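Local coordinates for protein dihydrodipicolinate synthase (Bacillus anthracis, PDB 1XKY) that probably catalyses the condensation of pyruvate with aspartate semialdehyde, the first committed step of lysine biosynthesis by the diaminopimelate route, at residues A[41-46]-A[79-84]; A[50-55]-A[72-77]; A[158-163]-A[185-190]. All blocks are in the same frame, centred on the assembly; numbering follows the deposited sequence.

Interaction 1 (A[41-46]-A[79-84]); sequences YLIDNG and DKRVPV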
ATOM      1  N   TYR A  41      -1.997  27.191 -29.318  1.00 16.75           N
ATOM      2  CA  TYR A  41      -2.418  25.836 -29.662  1.00 17.13           C
ATOM      3  C   TYR A  41      -3.454  25.290 -28.660  1.00 16.48           C
ATOM      4  O   TYR A  41      -4.528  24.803 -29.051  1.00 16.11           O
ATOM      5  CB  TYR A  41      -1.208  24.897 -29.764  1.00 17.47           C
ATOM      6  CG  TYR A  41      -1.625  23.441 -29.850  1.00 18.43           C
ATOM      7  CD1 TYR A  41      -1.958  22.863 -31.072  1.00 19.52           C
ATOM      8  CD2 TYR A  41      -1.738  22.667 -28.700  1.00 18.39           C
ATOM      9  CE1 TYR A  41      -2.374  21.535 -31.152  1.00 21.43           C
ATOM     10  CE2 TYR A  41      -2.143  21.335 -28.765  1.00 20.56           C
ATOM     11  CZ  TYR A  41      -2.465  20.771 -29.992  1.00 21.86           C
ATOM     12  OH  TYR A  41      -2.876  19.445 -30.055  1.00 21.72           O
ATOM     13  N   LEU A  42      -3.145  25.384 -27.372  1.00 16.17           N
ATOM     14  CA  LEU A  42      -4.047  24.842 -26.345  1.00 15.54           C
ATOM     15  C   LEU A  42      -5.423  25.493 -26.400  1.00 15.91           C
ATOM     16  O   LEU A  42      -6.444  24.803 -26.393  1.00 14.95           O
ATOM     17  CB  LEU A  42      -3.443  24.987 -24.943  1.00 15.05           C
ATOM     18  CG  LEU A  42      -2.188  24.139 -24.694  1.00 14.40           C
ATOM     19  CD1 LEU A  42      -1.590  24.480 -23.330  1.00 13.41           C
ATOM     20  CD2 LEU A  42      -2.487  22.658 -24.821  1.00 13.09           C
ATOM     21  N   ILE A  43      -5.444  26.820 -26.488  1.00 16.63           N
ATOM     22  CA  ILE A  43      -6.697  27.563 -26.532  1.00 17.46           C
ATOM     23  C   ILE A  43      -7.570  27.178 -27.747  1.00 17.50           C
ATOM     24  O   ILE A  43      -8.794  27.135 -27.631  1.00 17.62           O
ATOM     25  CB  ILE A  43      -6.446  29.090 -26.441  1.00 17.62           C
ATOM     26  CG1 ILE A  43      -5.879  29.441 -25.056  1.00 18.50           C
ATOM     27  CG2 ILE A  43      -7.726  29.874 -26.692  1.00 18.31           C
ATOM     28  CD1 ILE A  43      -5.375  30.878 -24.926  1.00 19.52           C
ATOM     29  N   ASP A  44      -6.941  26.863 -28.877  1.00 17.48           N
ATOM     30  CA  ASP A  44      -7.666  26.402 -30.077  1.00 17.94           C
ATOM     31  C   ASP A  44      -7.982  24.909 -30.069  1.00 17.62           C
ATOM     32  O   ASP A  44      -8.655  24.418 -30.979  1.00 17.74           O
ATOM     33  CB  ASP A  44      -6.869  26.719 -31.342  1.00 18.31           C
ATOM     34  CG  ASP A  44      -6.703  28.209 -31.574  0.70 19.40           C
ATOM     35  OD1 ASP A  44      -7.488  29.008 -31.016  0.70 19.91           O
ATOM     36  OD2 ASP A  44      -5.767  28.576 -32.316  0.70 21.91           O
ATOM     37  N   ASN A  45      -7.509  24.199 -29.042  1.00 17.11           N
ATOM     38  CA  ASN A  45      -7.707  22.759 -28.922  1.00 16.65           C
ATOM     39  C   ASN A  45      -8.399  22.350 -27.613  1.00 15.98           C
ATOM     40  O   ASN A  45      -8.045  21.355 -26.997  1.00 15.75           O
ATOM     41  CB  ASN A  45      -6.364  22.040 -29.112  1.00 16.61           C
ATOM     42  CG  ASN A  45      -5.950  21.972 -30.569  1.00 16.99           C
ATOM     43  OD1 ASN A  45      -6.304  21.025 -31.266  1.00 18.46           O
ATOM     44  ND2 ASN A  45      -5.234  22.989 -31.049  1.00 16.87           N
ATOM     45  N   GLY A  46      -9.402  23.120 -27.205  1.00 15.65           N
ATOM     46  CA  GLY A  46     -10.292  22.732 -26.104  1.00 15.37           C
ATOM     47  C   GLY A  46      -9.899  23.121 -24.685  1.00 15.04           C
ATOM     48  O   GLY A  46     -10.656  22.854 -23.743  1.00 15.15           O
ATOM     49  N   ASP A  79      -4.025  36.992 -22.927  1.00 19.61           N
ATOM     50  CA  ASP A  79      -4.786  38.200 -23.248  1.00 20.69           C
ATOM     51  C   ASP A  79      -6.256  38.040 -22.813  1.00 20.80           C
ATOM     52  O   ASP A  79      -7.175  38.345 -23.563  1.00 20.92           O
ATOM     53  CB  ASP A  79      -4.661  38.485 -24.759  1.00 20.99           C
ATOM     54  CG  ASP A  79      -5.135  39.876 -25.150  1.00 23.25           C
ATOM     55  OD1 ASP A  79      -5.626  40.018 -26.286  1.00 26.10           O
ATOM     56  OD2 ASP A  79      -5.025  40.818 -24.342  1.00 25.35           O
ATOM     57  N   LYS A  80      -6.441  37.520 -21.601  1.00 20.79           N
ATOM     58  CA  LYS A  80      -7.753  37.347 -20.968  1.00 20.90           C
ATOM     59  C   LYS A  80      -8.736  36.379 -21.656  1.00 20.47           C
ATOM     60  O   LYS A  80      -9.915  36.358 -21.312  1.00 20.85           O
ATOM     61  CB  LYS A  80      -8.412  38.722 -20.731  1.00 21.17           C
ATOM     62  CG  LYS A  80      -7.691  39.568 -19.688  1.00 21.63           C
ATOM     63  CD  LYS A  80      -7.877  39.009 -18.279  1.00 21.89           C
ATOM     64  CE  LYS A  80      -7.040  39.777 -17.267  1.00 22.50           C
ATOM     65  NZ  LYS A  80      -7.019  39.089 -15.946  1.00 22.61           N
ATOM     66  N   ARG A  81      -8.264  35.564 -22.596  1.00 19.97           N
ATOM     67  CA  ARG A  81      -9.147  34.613 -23.295  1.00 19.58           C
ATOM     68  C   ARG A  81      -9.581  33.444 -22.417  1.00 18.86           C
ATOM     69  O   ARG A  81     -10.692  32.936 -22.558  1.00 18.48           O
ATOM     70  CB  ARG A  81      -8.466  34.063 -24.543  1.00 19.48           C
ATOM     71  CG  ARG A  81      -8.415  35.045 -25.703  1.00 20.02           C
ATOM     72  CD  ARG A  81      -7.638  34.434 -26.860  1.00 20.09           C
ATOM     73  NE  ARG A  81      -6.202  34.433 -26.592  1.00 20.36           N
ATOM     74  CZ  ARG A  81      -5.310  33.686 -27.240  1.00 19.61           C
ATOM     75  NH1 ARG A  81      -5.683  32.845 -28.197  1.00 19.39           N
ATOM     76  NH2 ARG A  81      -4.029  33.780 -26.918  1.00 20.03           N
ATOM     77  N   VAL A  82      -8.676  32.997 -21.548  1.00 18.00           N
ATOM     78  CA  VAL A  82      -8.975  31.978 -20.546  1.00 17.66           C
ATOM     79  C   VAL A  82      -8.255  32.361 -19.255  1.00 17.45           C
ATOM     80  O   VAL A  82      -7.266  33.102 -19.297  1.00 17.28           O
ATOM     81  CB  VAL A  82      -8.514  30.553 -20.996  1.00 17.59           C
ATOM     82  CG1 VAL A  82      -9.206  30.139 -22.287  1.00 17.85           C
ATOM     83  CG2 VAL A  82      -6.983  30.467 -21.134  1.00 17.07           C
ATOM     84  N   PRO A  83      -8.752  31.885 -18.097  1.00 16.96           N
ATOM     85  CA  PRO A  83      -8.027  32.154 -16.852  1.00 16.80           C
ATOM     86  C   PRO A  83      -6.613  31.559 -16.806  1.00 16.43           C
ATOM     87  O   PRO A  83      -6.392  30.450 -17.285  1.00 15.74           O
ATOM     88  CB  PRO A  83      -8.912  31.507 -15.778  1.00 16.55           C
ATOM     89  CG  PRO A  83     -10.237  31.382 -16.393  1.00 16.94           C
ATOM     90  CD  PRO A  83      -9.997  31.145 -17.848  1.00 16.98           C
ATOM     91  N   VAL A  84      -5.682  32.315 -16.226  1.00 16.45           N
ATOM     92  CA  VAL A  84      -4.300  31.874 -16.008  1.00 16.46           C
ATOM     93  C   VAL A  84      -4.123  31.586 -14.519  1.00 16.39           C
ATOM     94  O   VAL A  84      -4.278  32.476 -13.691  1.00 16.02           O
ATOM     95  CB  VAL A  84      -3.278  32.951 -16.450  1.00 16.41           C
ATOM     96  CG1 VAL A  84      -1.857  32.518 -16.124  1.00 16.34           C
ATOM     97  CG2 VAL A  84      -3.425  33.235 -17.933  1.00 16.49           C
TER

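Interaction 2 (A[50-55]-A[72-77]); sequences IVVGGT and RHVVSV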
ATOM      1  N   ILE A  50      -5.540  27.789 -18.167  1.00 14.99           N
ATOM      2  CA  ILE A  50      -4.156  27.339 -18.189  1.00 15.91           C
ATOM      3  C   ILE A  50      -3.520  27.423 -16.808  1.00 16.16           C
ATOM      4  O   ILE A  50      -3.495  28.489 -16.197  1.00 16.40           O
ATOM      5  CB  ILE A  50      -3.313  28.130 -19.203  1.00 15.97           C
ATOM      6  CG1 ILE A  50      -3.802  27.834 -20.622  1.00 16.38           C
ATOM      7  CG2 ILE A  50      -1.820  27.772 -19.064  1.00 15.84           C
ATOM      8  CD1 ILE A  50      -3.141  28.665 -21.686  1.00 16.65           C
ATOM      9  N   VAL A  51      -3.007  26.285 -16.334  1.00 16.43           N
ATOM     10  CA  VAL A  51      -2.180  26.254 -15.129  1.00 16.88           C
ATOM     11  C   VAL A  51      -0.717  26.418 -15.546  1.00 17.08           C
ATOM     12  O   VAL A  51      -0.179  25.605 -16.304  1.00 16.43           O
ATOM     13  CB  VAL A  51      -2.359  24.954 -14.304  1.00 16.83           C
ATOM     14  CG1 VAL A  51      -1.623  25.074 -12.981  1.00 17.93           C
ATOM     15  CG2 VAL A  51      -3.828  24.666 -14.066  1.00 16.78           C
ATOM     16  N   VAL A  52      -0.090  27.486 -15.060  1.00 17.58           N
ATOM     17  CA  VAL A  52       1.271  27.831 -15.437  1.00 18.36           C
ATOM     18  C   VAL A  52       2.241  27.530 -14.308  1.00 18.31           C
ATOM     19  O   VAL A  52       2.023  27.933 -13.151  1.00 18.23           O
ATOM     20  CB  VAL A  52       1.412  29.331 -15.761  1.00 18.52           C
ATOM     21  CG1 VAL A  52       2.832  29.644 -16.236  1.00 19.12           C
ATOM     22  CG2 VAL A  52       0.398  29.749 -16.802  1.00 20.58           C
ATOM     23  N   GLY A  53       3.328  26.852 -14.668  1.00 18.51           N
ATOM     24  CA  GLY A  53       4.422  26.568 -13.748  1.00 18.85           C
ATOM     25  C   GLY A  53       4.048  25.614 -12.631  1.00 18.86           C
ATOM     26  O   GLY A  53       4.552  25.738 -11.514  1.00 19.04           O
ATOM     27  N   GLY A  54       3.152  24.673 -12.918  1.00 19.04           N
ATOM     28  CA  GLY A  54       2.830  23.618 -11.965  1.00 18.93           C
ATOM     29  C   GLY A  54       3.820  22.471 -12.075  1.00 19.15           C
ATOM     30  O   GLY A  54       4.874  22.610 -12.691  1.00 19.06           O
ATOM     31  N   THR A  55       3.468  21.327 -11.493  1.00 19.22           N
ATOM     32  CA  THR A  55       4.305  20.122 -11.541  1.00 19.43           C
ATOM     33  C   THR A  55       4.650  19.702 -12.981  1.00 18.55           C
ATOM     34  O   THR A  55       5.803  19.419 -13.310  1.00 18.65           O
ATOM     35  CB  THR A  55       3.577  18.945 -10.881  1.00 19.80           C
ATOM     36  OG1 THR A  55       2.863  19.414  -9.722  1.00 21.82           O
ATOM     37  CG2 THR A  55       4.571  17.836 -10.500  1.00 20.28           C
ATOM     38  N   ARG A  72       4.224  36.053 -16.285  1.00 17.07           N
ATOM     39  CA  ARG A  72       4.024  37.333 -16.956  1.00 17.58           C
ATOM     40  C   ARG A  72       3.832  37.145 -18.461  1.00 16.98           C
ATOM     41  O   ARG A  72       2.941  37.743 -19.052  1.00 16.94           O
ATOM     42  CB  ARG A  72       5.207  38.262 -16.672  1.00 18.19           C
ATOM     43  CG  ARG A  72       5.074  39.640 -17.265  1.00 20.94           C
ATOM     44  CD  ARG A  72       6.382  40.413 -17.178  1.00 24.32           C
ATOM     45  NE  ARG A  72       6.676  40.844 -15.811  1.00 26.46           N
ATOM     46  CZ  ARG A  72       7.642  40.361 -15.031  1.00 29.97           C
ATOM     47  NH1 ARG A  72       8.466  39.400 -15.453  1.00 32.01           N
ATOM     48  NH2 ARG A  72       7.792  40.855 -13.805  1.00 30.27           N
ATOM     49  N   HIS A  73       4.657  36.302 -19.068  1.00 16.34           N
ATOM     50  CA  HIS A  73       4.545  36.044 -20.499  1.00 16.04           C
ATOM     51  C   HIS A  73       3.228  35.359 -20.868  1.00 15.90           C
ATOM     52  O   HIS A  73       2.573  35.730 -21.845  1.00 15.10           O
ATOM     53  CB  HIS A  73       5.704  35.184 -20.978  1.00 16.10           C
ATOM     54  CG  HIS A  73       5.659  34.899 -22.446  1.00 15.99           C
ATOM     55  ND1 HIS A  73       5.948  35.859 -23.391  1.00 16.07           N
ATOM     56  CD2 HIS A  73       5.334  33.779 -23.133  1.00 15.93           C
ATOM     57  CE1 HIS A  73       5.826  35.334 -24.597  1.00 17.50           C
ATOM     58  NE2 HIS A  73       5.450  34.074 -24.470  1.00 15.99           N
ATOM     59  N   VAL A  74       2.843  34.361 -20.078  1.00 15.42           N
ATOM     60  CA  VAL A  74       1.615  33.629 -20.334  1.00 15.45           C
ATOM     61  C   VAL A  74       0.396  34.543 -20.158  1.00 15.47           C
ATOM     62  O   VAL A  74      -0.542  34.483 -20.952  1.00 15.30           O
ATOM     63  CB  VAL A  74       1.507  32.359 -19.442  1.00 15.03           C
ATOM     64  CG1 VAL A  74       0.165  31.679 -19.635  1.00 15.48           C
ATOM     65  CG2 VAL A  74       2.659  31.390 -19.746  1.00 15.25           C
ATOM     66  N   VAL A  75       0.416  35.398 -19.142  1.00 15.96           N
ATOM     67  CA  VAL A  75      -0.636  36.401 -18.975  1.00 16.76           C
ATOM     68  C   VAL A  75      -0.749  37.283 -20.229  1.00 17.27           C
ATOM     69  O   VAL A  75      -1.851  37.549 -20.714  1.00 17.56           O
ATOM     70  CB  VAL A  75      -0.387  37.267 -17.698  1.00 17.26           C
ATOM     71  CG1 VAL A  75      -1.187  38.576 -17.728  1.00 17.26           C
ATOM     72  CG2 VAL A  75      -0.712  36.462 -16.448  1.00 17.18           C
ATOM     73  N   SER A  76       0.398  37.716 -20.748  1.00 17.81           N
ATOM     74  CA  SER A  76       0.456  38.544 -21.959  1.00 18.44           C
ATOM     75  C   SER A  76      -0.135  37.837 -23.181  1.00 18.20           C
ATOM     76  O   SER A  76      -0.969  38.398 -23.880  1.00 18.32           O
ATOM     77  CB  SER A  76       1.906  38.956 -22.250  1.00 18.38           C
ATOM     78  OG  SER A  76       1.992  39.670 -23.476  1.00 21.06           O
ATOM     79  N   VAL A  77       0.311  36.612 -23.441  1.00 18.16           N
ATOM     80  CA  VAL A  77      -0.135  35.865 -24.616  1.00 18.02           C
ATOM     81  C   VAL A  77      -1.617  35.516 -24.500  1.00 18.10           C
ATOM     82  O   VAL A  77      -2.376  35.692 -25.458  1.00 17.56           O
ATOM     83  CB  VAL A  77       0.716  34.588 -24.853  1.00 18.08           C
ATOM     84  CG1 VAL A  77       0.168  33.770 -26.026  1.00 18.08           C
ATOM     85  CG2 VAL A  77       2.158  34.965 -25.122  1.00 18.16           C
TER

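Interaction 3 (A[158-163]-A[185-190]); sequences TVVRLS and IEKTAD. With K (potassium ion), chain E; K (potassium ion), chain F.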
ATOM      1  N   THR A 158     -10.785  18.809   5.957  1.00 17.56           N
ATOM      2  CA  THR A 158      -9.892  19.944   5.768  1.00 17.28           C
ATOM      3  C   THR A 158     -10.279  20.761   4.531  1.00 17.21           C
ATOM      4  O   THR A 158     -10.267  21.999   4.570  1.00 16.98           O
ATOM      5  CB  THR A 158      -8.432  19.482   5.690  1.00 17.50           C
ATOM      6  OG1 THR A 158      -8.092  18.831   6.919  1.00 17.03           O
ATOM      7  CG2 THR A 158      -7.476  20.669   5.451  1.00 17.11           C
ATOM      8  N   VAL A 159     -10.664  20.070   3.455  1.00 17.14           N
ATOM      9  CA  VAL A 159     -11.087  20.742   2.223  1.00 17.47           C
ATOM     10  C   VAL A 159     -12.362  21.529   2.450  1.00 17.67           C
ATOM     11  O   VAL A 159     -12.479  22.668   1.994  1.00 17.29           O
ATOM     12  CB  VAL A 159     -11.275  19.759   1.039  1.00 17.29           C
ATOM     13  CG1 VAL A 159     -11.825  20.494  -0.192  1.00 17.20           C
ATOM     14  CG2 VAL A 159      -9.959  19.102   0.695  1.00 17.27           C
ATOM     15  N   VAL A 160     -13.302  20.932   3.179  1.00 17.83           N
ATOM     16  CA  VAL A 160     -14.552  21.606   3.509  1.00 18.10           C
ATOM     17  C   VAL A 160     -14.273  22.875   4.328  1.00 17.81           C
ATOM     18  O   VAL A 160     -14.783  23.938   4.005  1.00 17.75           O
ATOM     19  CB  VAL A 160     -15.545  20.674   4.268  1.00 17.98           C
ATOM     20  CG1 VAL A 160     -16.765  21.469   4.766  1.00 19.39           C
ATOM     21  CG2 VAL A 160     -16.000  19.519   3.385  1.00 18.03           C
ATOM     22  N   ARG A 161     -13.464  22.767   5.377  1.00 18.03           N
ATOM     23  CA  ARG A 161     -13.097  23.946   6.181  1.00 18.34           C
ATOM     24  C   ARG A 161     -12.467  25.033   5.305  1.00 18.21           C
ATOM     25  O   ARG A 161     -12.827  26.205   5.405  1.00 18.87           O
ATOM     26  CB  ARG A 161     -12.125  23.585   7.302  1.00 18.31           C
ATOM     27  CG  ARG A 161     -12.678  22.676   8.378  1.00 19.36           C
ATOM     28  CD  ARG A 161     -11.566  22.261   9.331  1.00 20.80           C
ATOM     29  NE  ARG A 161     -11.033  23.398  10.082  1.00 21.76           N
ATOM     30  CZ  ARG A 161      -9.848  23.421  10.688  1.00 22.82           C
ATOM     31  NH1 ARG A 161      -9.044  22.375  10.637  1.00 23.88           N
ATOM     32  NH2 ARG A 161      -9.464  24.501  11.350  1.00 24.19           N
ATOM     33  N   LEU A 162     -11.527  24.638   4.445  1.00 17.99           N
ATOM     34  CA  LEU A 162     -10.865  25.589   3.554  1.00 17.81           C
ATOM     35  C   LEU A 162     -11.842  26.239   2.560  1.00 17.85           C
ATOM     36  O   LEU A 162     -11.721  27.430   2.264  1.00 17.23           O
ATOM     37  CB  LEU A 162      -9.679  24.930   2.839  1.00 17.75           C
ATOM     38  CG  LEU A 162      -8.485  24.648   3.758  1.00 17.90           C
ATOM     39  CD1 LEU A 162      -7.455  23.768   3.070  1.00 18.60           C
ATOM     40  CD2 LEU A 162      -7.844  25.938   4.249  1.00 17.70           C
ATOM     41  N   SER A 163     -12.832  25.471   2.095  1.00 17.99           N
ATOM     42  CA  SER A 163     -13.849  25.979   1.167  1.00 18.68           C
ATOM     43  C   SER A 163     -14.690  27.113   1.765  1.00 18.94           C
ATOM     44  O   SER A 163     -15.292  27.892   1.025  1.00 19.06           O
ATOM     45  CB  SER A 163     -14.785  24.857   0.694  1.00 18.35           C
ATOM     46  OG  SER A 163     -15.773  24.561   1.671  1.00 19.38           O
ATOM     47  N   ILE A 185     -17.747  17.250  -2.916  1.00 19.14           N
ATOM     48  CA  ILE A 185     -18.788  17.858  -3.738  1.00 19.67           C
ATOM     49  C   ILE A 185     -20.048  18.076  -2.895  1.00 20.15           C
ATOM     50  O   ILE A 185     -20.618  19.160  -2.894  1.00 20.00           O
ATOM     51  CB  ILE A 185     -19.116  17.010  -5.006  1.00 19.49           C
ATOM     52  CG1 ILE A 185     -17.931  17.030  -5.986  1.00 19.61           C
ATOM     53  CG2 ILE A 185     -20.388  17.531  -5.706  1.00 19.45           C
ATOM     54  CD1 ILE A 185     -17.891  15.856  -6.961  1.00 19.51           C
ATOM     55  N   GLU A 186     -20.452  17.046  -2.165  1.00 21.30           N
ATOM     56  CA  GLU A 186     -21.670  17.089  -1.355  1.00 22.07           C
ATOM     57  C   GLU A 186     -21.586  18.129  -0.237  1.00 22.22           C
ATOM     58  O   GLU A 186     -22.512  18.917  -0.032  1.00 22.27           O
ATOM     59  CB  GLU A 186     -21.908  15.705  -0.756  1.00 22.67           C
ATOM     60  CG  GLU A 186     -23.192  15.541   0.052  1.00 25.16           C
ATOM     61  CD  GLU A 186     -23.400  14.099   0.494  1.00 28.97           C
ATOM     62  OE1 GLU A 186     -24.495  13.781   1.014  1.00 32.45           O
ATOM     63  OE2 GLU A 186     -22.466  13.274   0.311  1.00 32.25           O
ATOM     64  N   LYS A 187     -20.458  18.142   0.466  1.00 22.32           N
ATOM     65  CA  LYS A 187     -20.326  18.908   1.705  1.00 22.54           C
ATOM     66  C   LYS A 187     -19.914  20.368   1.530  1.00 22.14           C
ATOM     67  O   LYS A 187     -19.997  21.147   2.485  1.00 21.83           O
ATOM     68  CB  LYS A 187     -19.351  18.204   2.648  1.00 23.07           C
ATOM     69  CG  LYS A 187     -19.903  16.904   3.215  1.00 24.33           C
ATOM     70  CD  LYS A 187     -18.891  16.198   4.092  1.00 26.90           C
ATOM     71  CE  LYS A 187     -19.546  15.091   4.904  1.00 28.32           C
ATOM     72  NZ  LYS A 187     -20.213  15.677   6.111  1.00 31.12           N
ATOM     73  N   THR A 188     -19.478  20.739   0.327  1.00 21.18           N
ATOM     74  CA  THR A 188     -19.095  22.116   0.028  1.00 20.53           C
ATOM     75  C   THR A 188     -20.248  22.836  -0.669  1.00 20.97           C
ATOM     76  O   THR A 188     -21.146  22.195  -1.220  1.00 20.55           O
ATOM     77  CB  THR A 188     -17.813  22.177  -0.854  1.00 20.22           C
ATOM     78  OG1 THR A 188     -18.018  21.455  -2.079  1.00 19.13           O
ATOM     79  CG2 THR A 188     -16.615  21.581  -0.121  1.00 19.98           C
ATOM     80  N   ALA A 189     -20.210  24.168  -0.657  1.00 21.43           N
ATOM     81  CA  ALA A 189     -21.229  24.995  -1.327  1.00 22.06           C
ATOM     82  C   ALA A 189     -21.224  24.838  -2.855  1.00 22.65           C
ATOM     83  O   ALA A 189     -20.241  24.371  -3.447  1.00 22.10           O
ATOM     84  CB  ALA A 189     -21.036  26.459  -0.960  1.00 21.97           C
ATOM     85  N   ASP A 190     -22.322  25.236  -3.492  1.00 23.33           N
ATOM     86  CA  ASP A 190     -22.452  25.125  -4.950  1.00 23.80           C
ATOM     87  C   ASP A 190     -21.351  25.873  -5.695  1.00 23.66           C
ATOM     88  O   ASP A 190     -21.011  25.507  -6.821  1.00 23.98           O
ATOM     89  CB  ASP A 190     -23.812  25.651  -5.422  1.00 24.19           C
ATOM     90  CG  ASP A 190     -24.973  24.767  -4.996  1.00 25.88           C
ATOM     91  OD1 ASP A 190     -24.745  23.616  -4.551  1.00 26.76           O
ATOM     92  OD2 ASP A 190     -26.127  25.238  -5.126  1.00 27.80           O
TER
HETATM   93  K     K E1806     -20.019  21.683  -4.029  1.00 21.04           K
HETATM   94  K     K F1807     -14.972  29.694  -0.925  1.00 17.72           K
HETATM   95  O   HOH W   1     -18.137  25.345   1.090  1.00 22.94           O
HETATM   96  O   HOH W   2     -22.660  21.613  -4.430  1.00 27.26           O
HETATM   97  O   HOH W   3     -18.028  20.728  -5.729  1.00 21.72           O
HETATM   98  O   HOH W   4     -21.181  22.001  -6.926  1.00 43.98           O
HETATM   99  O   HOH W   5     -16.318  28.682  -3.318  1.00 24.73           O
HETATM  100  O   HOH W   6     -16.922  31.053   0.202  1.00 23.77           O

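Interaction 1 (A[41-46]-A[79-84])
I43, near the C-terminal end of helix 32-44, sets its terminal methyl over one face of the R81 guanidinium. Its CD1 lies 3.6 Å from R81 CZ, above the centre of the flat group, and the two side chains cross at roughly a right angle. The near-extended chi2 of I43 (170°) carries CD1 straight out to this spot, while the other branch, CG2, lies on the same side of the plane, displaced toward NH1, with I43 CG2 to R81 NH1 3.9 Å. R81 is bent at chi3 (-75°), which turns the guanidinium face to I43. Its rotation is fixed from outside the two segments: NE bonds to V78 O, and NH2 to V77 O and N40 OD1, which ties the guanidinium to the end of helix 64-78 and to helix 32-44. V82 adds a second apolar touch, its CG2 4.1 Å from I43 CD1. D44 OD1 stands 5.1 Å from R81 NH1, near but not paired. At this surface of the TIM barrel, the contact is apolar in character, a methyl on the face of a cation with no hydrogen bond across it, whereas the arginine's NE and NH2 bond to backbone carbonyls and the N40 side chain.

Interaction 2 (A[50-55]-A[72-77])
I50 opens the contact lightly: its CG2 methyl comes to 4.4 Å from V74 CG1, at the margin of van der Waals contact, and the side chain also touches V39 of helix 32-44 and V78 of helix 64-78. V51, next along the strand, turns its side chain from the helix, as alternation in a strand demands, and its backbone bonds to T18 and M20 of the adjoining strand region. V52 then faces the helix again and carries the contact. It meets V74 tip to tip, both branches engaged: CG1 lies 3.9 Å from V74 CG2, and CG2 lies 3.4 Å from V74 CG1. The latter is shorter than a usual methyl-methyl contact, so its exact tightness is doubtful. V74 holds CG1 anti to its own nitrogen (chi1 175°), which aims that methyl at the strand. Strand 49-52, helix 64-78 and strand 84-87 form one beta-alpha-beta unit of the eight-stranded TIM barrel, and V74 belongs to the layer of aliphatic side chains between barrel wall and outer helices. V84, on the third element of the unit, touches both V52 and V74. Past V52 the chain swings off the strand through G53, whose phi is positive (67°), and G54. T55 follows in the loop at the C-terminal end of the strand, the side where TIM barrels keep their active sites, and its OG1 hydrogen-bonds Y118 OH of a neighbouring subunit.

Interaction 3 (A[158-163]-A[185-190])
V160 of helix 156-163 meets K187 and T188 at the end of helix 178-187, and S163 meets T188, with no ring or other flat side chain taking part; the contact is made by branched aliphatic groups, the first carbon of a lysine chain and a hydroxyl. In the TIM barrel these are two consecutive outer helices, joined near their C-terminal ends, before strands 168-173 and 193-196. V160 CG2 rests 3.7 Å from K187 CB and 4.1 Å from T188 CG2; beyond CB the lysine chain leads away. T188 CG2 also lies 3.6 Å from S163 OG, so this methyl touches both the valine and the serine, approached from directions roughly at right angles. Within its own helix, S163 OG donates to V160 O at 2.6 Å, tilted 16° from the carbonyl plane. With chi1 at 58°, T188 directs CG2 to helix 156-163 and OG1 to a potassium ion 2.8 Å away; OG1 also bonds I184 O. That ion is further held by I185 O, T188 O, A189 O, F192 O and three waters, its protein ligands being mainly carbonyls of the last helical turn and the following loop. A second potassium ion takes S163 O at 2.7 Å, together with carbonyls of I165, E166 and I168 and two waters, so each helix end is followed by its own metal site. A water bridges the segments, donating to S163 OG at 2.6 Å and accepting from A189 N. On the far side of the first ion, one of its bound waters donates to D190 OD1, with 2.9 Å between the water oxygen and D190 OD1.

Interactions 1 and 2 adjoin, their centres about 11 Å apart, and interaction 2 is nested along the chain within the loop closed by interaction 1. Together they lie in one sector of the barrel, made of helix 32-44, strand 49-52, helix 64-78 and the lead into strand 84-87. P83 O lies 2.9 Å from I50 N, a probable hydrogen bond that joins the two contacts through backbone. Interaction 3 comes later in the sequence, with its centre about 28 Å from that of interaction 1 and 27 Å from that of interaction 2, and touches neither. It joins outer helices 156-163 and 178-187 in another sector, so the first sector has no bound metal in its contacts, whereas potassium ions sit beside the second.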